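Local atomic coordinates of pectate lyase 1 (Juniperus ashei, PDB entry 1PXZ), a protein that cleaves pectate, weakly, by calcium-dependent elimination, and is the major allergen of mountain cedar pollen. Residues I176-G181 and M199-D204; D209-K214 and A233-V238. One frame throughout, in Å; residues are numbered along the deposited sequence.

Contact 1: residues I176-G181 and M199-D204; sequences IDVTLG and MLLGHD
Three backbone hydrogen bonds tie I176–T179 to M199–G202: L200 N to I176 O, V178 N to L200 O at 2.8 Å, and G202 N to V178 O, also at 2.8 Å. They are nearly straight, and the two strands run parallel. The carbonyl of I176 also takes a CA-H...O contact from M199.

On the outer surface, H203 lies across the carboxylate of D177. Its ND1 reaches D177 OD2 at 3.0 Å, but the N-H...O angle of 122° makes this a weak bond; the oxygen sits at the ring edge, in its plane, while the carboxylate is turned 54° from the ring. With CG anti to the backbone N (chi1 -151°), D177 lies alongside L200, whose CD2 is 3.6 Å from D177 OD1 and also sits over the rim of one face of the imidazole. T179 CG2 lies near the plane of the same ring, 3.0 Å from H203 ND1, a tight contact.

On the opposite, buried face, V178 CG2 meets L201 CD2 at 3.7 Å, the two side chains pointing the same way, and I176 rests more loosely on M199. This is the stacking of successive coils in a parallel beta-helix: aliphatic side chains fill the interior, while D177, a calcium ligand by similarity, faces outward beside L200, which touches the predicted active-site residue R229.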
ATOM      1  N   ILE A 176      -1.551   5.435   2.516  1.00  8.21           N
ATOM      2  CA  ILE A 176      -2.049   4.800   1.292  1.00  8.40           C
ATOM      3  C   ILE A 176      -3.548   5.028   1.206  1.00 14.77           C
ATOM      4  O   ILE A 176      -4.260   4.721   2.174  1.00 16.93           O
ATOM      5  CB  ILE A 176      -1.738   3.304   1.292  1.00  8.98           C
ATOM      6  CG1 ILE A 176      -0.237   3.006   1.225  1.00 12.98           C
ATOM      7  CG2 ILE A 176      -2.483   2.584   0.168  1.00 13.02           C
ATOM      8  CD1 ILE A 176       0.068   1.524   1.328  1.00 11.60           C
ATOM      9  N   ASP A 177      -4.039   5.575   0.108  1.00  7.47           N
ATOM     10  CA  ASP A 177      -5.484   5.807  -0.045  1.00  8.60           C
ATOM     11  C   ASP A 177      -5.955   5.015  -1.251  1.00 17.03           C
ATOM     12  O   ASP A 177      -5.422   5.192  -2.351  1.00 16.59           O
ATOM     13  CB  ASP A 177      -5.710   7.300  -0.170  1.00 14.91           C
ATOM     14  CG  ASP A 177      -7.003   7.904   0.301  1.00 36.25           C
ATOM     15  OD1 ASP A 177      -7.128   8.269   1.492  1.00 55.23           O
ATOM     16  OD2 ASP A 177      -7.939   8.052  -0.519  1.00 40.33           O
ATOM     17  N   VAL A 178      -6.924   4.119  -1.079  1.00 12.25           N
ATOM     18  CA  VAL A 178      -7.405   3.297  -2.196  1.00 14.78           C
ATOM     19  C   VAL A 178      -8.893   3.545  -2.340  1.00 17.29           C
ATOM     20  O   VAL A 178      -9.638   3.331  -1.381  1.00 13.65           O
ATOM     21  CB  VAL A 178      -7.099   1.821  -1.940  1.00 18.99           C
ATOM     22  CG1 VAL A 178      -7.609   0.926  -3.069  1.00 24.43           C
ATOM     23  CG2 VAL A 178      -5.601   1.609  -1.764  1.00 20.83           C
ATOM     24  N   THR A 179      -9.359   4.045  -3.468  1.00 14.87           N
ATOM     25  CA  THR A 179     -10.730   4.453  -3.647  1.00 16.67           C
ATOM     26  C   THR A 179     -11.261   4.202  -5.056  1.00 16.43           C
ATOM     27  O   THR A 179     -10.524   3.873  -5.980  1.00 14.05           O
ATOM     28  CB  THR A 179     -10.917   5.977  -3.433  1.00 32.49           C
ATOM     29  OG1 THR A 179     -10.150   6.653  -4.444  1.00 33.84           O
ATOM     30  CG2 THR A 179     -10.388   6.465  -2.103  1.00 51.47           C
ATOM     31  N   LEU A 180     -12.571   4.412  -5.169  1.00 16.49           N
ATOM     32  CA  LEU A 180     -13.294   4.442  -6.418  1.00 18.09           C
ATOM     33  C   LEU A 180     -13.107   3.212  -7.285  1.00 16.01           C
ATOM     34  O   LEU A 180     -12.620   3.332  -8.414  1.00 19.17           O
ATOM     35  CB  LEU A 180     -12.870   5.659  -7.278  1.00 20.33           C
ATOM     36  CG  LEU A 180     -13.775   5.904  -8.492  1.00 35.50           C
ATOM     37  CD1 LEU A 180     -15.190   6.217  -8.019  1.00 38.22           C
ATOM     38  CD2 LEU A 180     -13.256   7.021  -9.389  1.00 38.75           C
ATOM     39  N   GLY A 181     -13.501   2.035  -6.810  1.00 16.94           N
ATOM     40  CA  GLY A 181     -13.459   0.893  -7.704  1.00 17.82           C
ATOM     41  C   GLY A 181     -12.099   0.278  -7.908  1.00 16.32           C
ATOM     42  O   GLY A 181     -11.878  -0.518  -8.818  1.00 27.49           O
ATOM     43  N   MET A 199      -3.967   3.877   6.487  1.00  5.97           N
ATOM     44  CA  MET A 199      -4.405   3.265   5.233  1.00 12.60           C
ATOM     45  C   MET A 199      -5.932   3.231   5.148  1.00 16.98           C
ATOM     46  O   MET A 199      -6.560   2.680   6.041  1.00 10.95           O
ATOM     47  CB  MET A 199      -3.808   1.862   5.172  1.00 11.46           C
ATOM     48  CG  MET A 199      -4.221   1.028   3.985  1.00 20.40           C
ATOM     49  SD  MET A 199      -3.606  -0.657   4.117  1.00 16.76           S
ATOM     50  CE  MET A 199      -1.963  -0.423   4.750  1.00 17.87           C
ATOM     51  N   LEU A 200      -6.470   3.829   4.100  1.00 12.34           N
ATOM     52  CA  LEU A 200      -7.887   3.952   3.810  1.00 11.15           C
ATOM     53  C   LEU A 200      -8.196   3.065   2.607  1.00 12.67           C
ATOM     54  O   LEU A 200      -7.669   3.318   1.517  1.00 15.86           O
ATOM     55  CB  LEU A 200      -8.253   5.396   3.514  1.00 15.45           C
ATOM     56  CG  LEU A 200      -9.644   5.877   3.902  1.00 29.09           C
ATOM     57  CD1 LEU A 200      -9.989   5.454   5.326  1.00 27.18           C
ATOM     58  CD2 LEU A 200      -9.744   7.389   3.754  1.00 24.25           C
ATOM     59  N   LEU A 201      -8.993   2.023   2.792  1.00  8.71           N
ATOM     60  CA  LEU A 201      -9.404   1.196   1.654  1.00  7.73           C
ATOM     61  C   LEU A 201     -10.915   1.397   1.463  1.00 19.49           C
ATOM     62  O   LEU A 201     -11.731   0.773   2.149  1.00 15.55           O
ATOM     63  CB  LEU A 201      -9.052  -0.262   1.882  1.00  9.96           C
ATOM     64  CG  LEU A 201      -7.640  -0.624   2.333  1.00 10.34           C
ATOM     65  CD1 LEU A 201      -7.493  -2.110   2.642  1.00 11.84           C
ATOM     66  CD2 LEU A 201      -6.616  -0.228   1.272  1.00 10.28           C
ATOM     67  N   GLY A 202     -11.321   2.278   0.556  1.00 15.82           N
ATOM     68  CA  GLY A 202     -12.710   2.685   0.356  1.00 15.65           C
ATOM     69  C   GLY A 202     -12.957   4.010   1.075  1.00 21.82           C
ATOM     70  O   GLY A 202     -12.807   4.079   2.298  1.00 20.15           O
ATOM     71  N   HIS A 203     -13.324   5.057   0.359  1.00 22.72           N
ATOM     72  CA  HIS A 203     -13.372   6.424   0.823  1.00 40.78           C
ATOM     73  C   HIS A 203     -14.700   6.914   1.365  1.00 47.84           C
ATOM     74  O   HIS A 203     -14.710   7.690   2.331  1.00 74.25           O
ATOM     75  CB  HIS A 203     -13.011   7.385  -0.334  1.00 55.85           C
ATOM     76  CG  HIS A 203     -12.190   8.544   0.154  1.00 64.39           C
ATOM     77  ND1 HIS A 203     -10.820   8.587   0.030  1.00 64.79           N
ATOM     78  CD2 HIS A 203     -12.548   9.694   0.774  1.00 72.76           C
ATOM     79  CE1 HIS A 203     -10.366   9.716   0.549  1.00 72.28           C
ATOM     80  NE2 HIS A 203     -11.397  10.410   1.008  1.00 76.67           N
ATOM     81  N   ASP A 204     -15.841   6.542   0.791  1.00 46.39           N
ATOM     82  CA  ASP A 204     -17.066   7.072   1.407  1.00 66.56           C
ATOM     83  C   ASP A 204     -18.088   5.964   1.675  1.00 68.66           C
ATOM     84  O   ASP A 204     -18.039   4.904   1.049  1.00 50.97           O
ATOM     85  CB  ASP A 204     -17.684   8.184   0.561  1.00 73.08           C
ATOM     86  CG  ASP A 204     -17.301   8.165  -0.902  1.00 71.99           C
ATOM     87  OD1 ASP A 204     -17.336   7.081  -1.521  1.00 33.04           O
ATOM     88  OD2 ASP A 204     -16.971   9.245  -1.437  1.00 87.95           O
TER

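Contact 2: residues D209-K214 and A233-V238; sequences DDKSMK and ARYGLV
Y235 and G236 press against the 3-10 turn at D210 and K211, and this is a closely packed part of the contact. D210 CB meets Y235 CB at 3.8 Å, and the same tyrosine carbon rides over the peptide joining D210 to K211. G236 comes closer still: its CA packs directly on two carbonyl oxygens, 3.4 Å from D210 O and 3.5 Å from M213 O. One residue on, L237 N donates to M213 O at 2.9 Å (N-H...O angle 163°), and a CA-H...O contact from K214 to L237 O continues the parallel pairing. M213 fills in beneath, its chain bending at chi3 (65°) to bring CE within 3.5 Å of R234 O; that carbonyl already accepts the G236 N-H.

The outer side is looser. K211 runs obliquely past the Y235 ring, its aliphatic chain doing the touching: CG is 3.8 Å from Y235 CD1, and the bends at chi3 and chi4 keep CE beside the ring, near CD1 and CE1 of Y235. A water lies within hydrogen-bonding distance of both K211 O and Y235 O and could bridge them, though it cannot donate to every acceptor around it at once. K214 and L237 point to the same face but approach only to 4.3 Å, between K214 CG and L237 CD2. The phenol finds its partner beyond these segments, Y235 OH bonding to D205 O.

The arrangement is a turn between two strands of a parallel beta-helix, 232-234 and 237-241, stacked on the 3-10 turn of the preceding coil that leads into strand 214-218. Residues 233-237 belong to an experimentally mapped IgE-binding region.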
ATOM      1  N   ASP A 209     -20.019   0.991  -4.722  1.00 49.40           N
ATOM      2  CA  ASP A 209     -19.394   0.179  -5.786  1.00 58.09           C
ATOM      3  C   ASP A 209     -18.044  -0.369  -5.342  1.00 46.03           C
ATOM      4  O   ASP A 209     -17.418  -1.214  -5.988  1.00 49.27           O
ATOM      5  CB  ASP A 209     -19.317   0.996  -7.074  1.00 73.18           C
ATOM      6  CG  ASP A 209     -20.640   0.945  -7.826  1.00 88.36           C
ATOM      7  OD1 ASP A 209     -21.538   0.184  -7.397  1.00 90.55           O
ATOM      8  OD2 ASP A 209     -20.781   1.664  -8.838  1.00116.33           O
ATOM      9  N   ASP A 210     -17.561   0.073  -4.179  1.00 29.03           N
ATOM     10  CA  ASP A 210     -16.384  -0.528  -3.570  1.00 19.94           C
ATOM     11  C   ASP A 210     -16.677  -1.932  -3.056  1.00 21.00           C
ATOM     12  O   ASP A 210     -15.758  -2.598  -2.570  1.00 17.04           O
ATOM     13  CB  ASP A 210     -15.872   0.356  -2.429  1.00 21.88           C
ATOM     14  CG  ASP A 210     -15.109   1.554  -2.976  1.00 33.14           C
ATOM     15  OD1 ASP A 210     -14.603   1.446  -4.121  1.00 34.26           O
ATOM     16  OD2 ASP A 210     -15.046   2.561  -2.238  1.00 29.46           O
ATOM     17  N   LYS A 211     -17.924  -2.409  -3.151  1.00 20.62           N
ATOM     18  CA  LYS A 211     -18.206  -3.788  -2.749  1.00 21.39           C
ATOM     19  C   LYS A 211     -17.372  -4.815  -3.513  1.00 22.66           C
ATOM     20  O   LYS A 211     -17.163  -5.917  -2.986  1.00 21.75           O
ATOM     21  CB  LYS A 211     -19.701  -4.124  -2.895  1.00 26.53           C
ATOM     22  CG  LYS A 211     -20.498  -3.533  -1.729  1.00 41.67           C
ATOM     23  CD  LYS A 211     -21.975  -3.877  -1.812  1.00 53.28           C
ATOM     24  CE  LYS A 211     -22.839  -2.728  -1.320  1.00 57.80           C
ATOM     25  NZ  LYS A 211     -23.932  -3.204  -0.424  1.00 68.29           N
ATOM     26  N   SER A 212     -16.868  -4.501  -4.699  1.00 19.33           N
ATOM     27  CA  SER A 212     -16.026  -5.415  -5.465  1.00 22.57           C
ATOM     28  C   SER A 212     -14.541  -5.261  -5.153  1.00 17.47           C
ATOM     29  O   SER A 212     -13.725  -5.974  -5.735  1.00 19.97           O
ATOM     30  CB  SER A 212     -16.217  -5.198  -6.979  1.00 23.40           C
ATOM     31  OG  SER A 212     -16.100  -3.809  -7.264  1.00 40.82           O
ATOM     32  N   MET A 213     -14.185  -4.336  -4.265  1.00 13.05           N
ATOM     33  CA  MET A 213     -12.756  -4.160  -3.981  1.00 12.37           C
ATOM     34  C   MET A 213     -12.172  -5.366  -3.268  1.00 16.83           C
ATOM     35  O   MET A 213     -12.759  -5.825  -2.281  1.00 15.31           O
ATOM     36  CB  MET A 213     -12.571  -2.902  -3.140  1.00 15.67           C
ATOM     37  CG  MET A 213     -11.164  -2.664  -2.615  1.00 16.51           C
ATOM     38  SD  MET A 213     -11.151  -1.176  -1.579  1.00 18.45           S
ATOM     39  CE  MET A 213     -12.199  -1.708  -0.219  1.00 24.74           C
ATOM     40  N   LYS A 214     -11.042  -5.870  -3.748  1.00 10.84           N
ATOM     41  CA  LYS A 214     -10.321  -6.948  -3.084  1.00  4.29           C
ATOM     42  C   LYS A 214      -8.870  -6.531  -2.861  1.00 10.82           C
ATOM     43  O   LYS A 214      -8.229  -6.171  -3.855  1.00 10.16           O
ATOM     44  CB  LYS A 214     -10.380  -8.236  -3.903  1.00 11.40           C
ATOM     45  CG  LYS A 214     -11.829  -8.699  -4.148  1.00 15.77           C
ATOM     46  CD  LYS A 214     -11.787  -9.978  -4.998  1.00 19.08           C
ATOM     47  CE  LYS A 214     -13.069 -10.783  -4.843  1.00 28.80           C
ATOM     48  NZ  LYS A 214     -14.260  -9.975  -5.229  1.00 44.07           N
ATOM     49  N   ALA A 233     -11.226  -0.073   6.445  1.00  8.57           N
ATOM     50  CA  ALA A 233     -11.880  -0.519   5.219  1.00  3.93           C
ATOM     51  C   ALA A 233     -13.371  -0.199   5.149  1.00 10.54           C
ATOM     52  O   ALA A 233     -14.031  -0.094   6.180  1.00 11.25           O
ATOM     53  CB  ALA A 233     -11.704  -2.035   5.145  1.00  8.56           C
ATOM     54  N   ARG A 234     -13.922  -0.072   3.952  1.00 10.12           N
ATOM     55  CA  ARG A 234     -15.352   0.056   3.706  1.00 10.99           C
ATOM     56  C   ARG A 234     -15.808  -0.853   2.558  1.00 14.27           C
ATOM     57  O   ARG A 234     -15.075  -0.926   1.569  1.00 11.95           O
ATOM     58  CB  ARG A 234     -15.754   1.455   3.271  1.00 17.17           C
ATOM     59  CG  ARG A 234     -15.630   2.590   4.251  1.00 27.35           C
ATOM     60  CD  ARG A 234     -16.251   3.859   3.651  1.00 27.56           C
ATOM     61  NE  ARG A 234     -16.268   4.917   4.650  1.00 30.47           N
ATOM     62  CZ  ARG A 234     -15.265   5.724   4.960  1.00 32.81           C
ATOM     63  NH1 ARG A 234     -14.093   5.642   4.354  1.00 27.16           N
ATOM     64  NH2 ARG A 234     -15.443   6.643   5.904  1.00 30.49           N
ATOM     65  N   TYR A 235     -16.971  -1.478   2.671  1.00 12.71           N
ATOM     66  CA  TYR A 235     -17.627  -2.212   1.596  1.00  9.78           C
ATOM     67  C   TYR A 235     -16.931  -3.443   1.064  1.00 20.14           C
ATOM     68  O   TYR A 235     -17.560  -4.494   0.868  1.00 19.98           O
ATOM     69  CB  TYR A 235     -17.797  -1.254   0.385  1.00 14.51           C
ATOM     70  CG  TYR A 235     -18.935  -0.292   0.651  1.00 19.68           C
ATOM     71  CD1 TYR A 235     -20.194  -0.835   0.886  1.00 29.61           C
ATOM     72  CD2 TYR A 235     -18.782   1.081   0.687  1.00 23.25           C
ATOM     73  CE1 TYR A 235     -21.280  -0.026   1.143  1.00 31.38           C
ATOM     74  CE2 TYR A 235     -19.875   1.906   0.944  1.00 28.63           C
ATOM     75  CZ  TYR A 235     -21.114   1.342   1.170  1.00 29.27           C
ATOM     76  OH  TYR A 235     -22.225   2.115   1.426  1.00 32.29           O
ATOM     77  N   GLY A 236     -15.638  -3.426   0.738  1.00 14.98           N
ATOM     78  CA  GLY A 236     -15.090  -4.592   0.047  1.00 10.66           C
ATOM     79  C   GLY A 236     -14.489  -5.649   0.940  1.00 14.64           C
ATOM     80  O   GLY A 236     -14.905  -5.890   2.072  1.00 14.22           O
ATOM     81  N   LEU A 237     -13.451  -6.312   0.450  1.00  7.22           N
ATOM     82  CA  LEU A 237     -12.828  -7.437   1.138  1.00  7.29           C
ATOM     83  C   LEU A 237     -11.354  -7.169   1.366  1.00 13.34           C
ATOM     84  O   LEU A 237     -10.668  -6.819   0.394  1.00 11.43           O
ATOM     85  CB  LEU A 237     -12.972  -8.678   0.245  1.00 13.85           C
ATOM     86  CG  LEU A 237     -12.210  -9.958   0.536  1.00 18.97           C
ATOM     87  CD1 LEU A 237     -12.610 -10.523   1.886  1.00 23.01           C
ATOM     88  CD2 LEU A 237     -12.477 -10.987  -0.559  1.00 22.47           C
ATOM     89  N   VAL A 238     -10.886  -7.331   2.601  1.00 10.44           N
ATOM     90  CA  VAL A 238      -9.451  -7.158   2.823  1.00  8.05           C
ATOM     91  C   VAL A 238      -8.898  -8.366   3.576  1.00  7.87           C
ATOM     92  O   VAL A 238      -9.423  -8.677   4.646  1.00 10.89           O
ATOM     93  CB  VAL A 238      -9.098  -5.905   3.644  1.00 14.60           C
ATOM     94  CG1 VAL A 238      -7.583  -5.691   3.559  1.00  4.46           C
ATOM     95  CG2 VAL A 238      -9.844  -4.679   3.174  1.00 24.18           C
TER
HETATM   96  O   HOH W   1     -18.037  -6.999  -0.236  1.00 45.18           O

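In the fold
Contact 1 closes before contact 2 opens along the chain, and their centres lie about 9 Å apart in the same beta-helix. They meet where strands 198-201 and 232-234 are neighbours in one parallel sheet: R234 N bonds to L201 O, and R234 NH1 probably bonds to G202 O. Contact 1 joins strand 174-179 to strand 198-201 within that sheet; contact 2 joins the following turns, at the corner leading into strands 214-218 and 237-241. D210 OD1 of contact 2 also accepts the N-H of G181 in contact 1. Successive coils are thus joined through both a sheet and its corner, beside the probable calcium site and the predicted active-site residue R229.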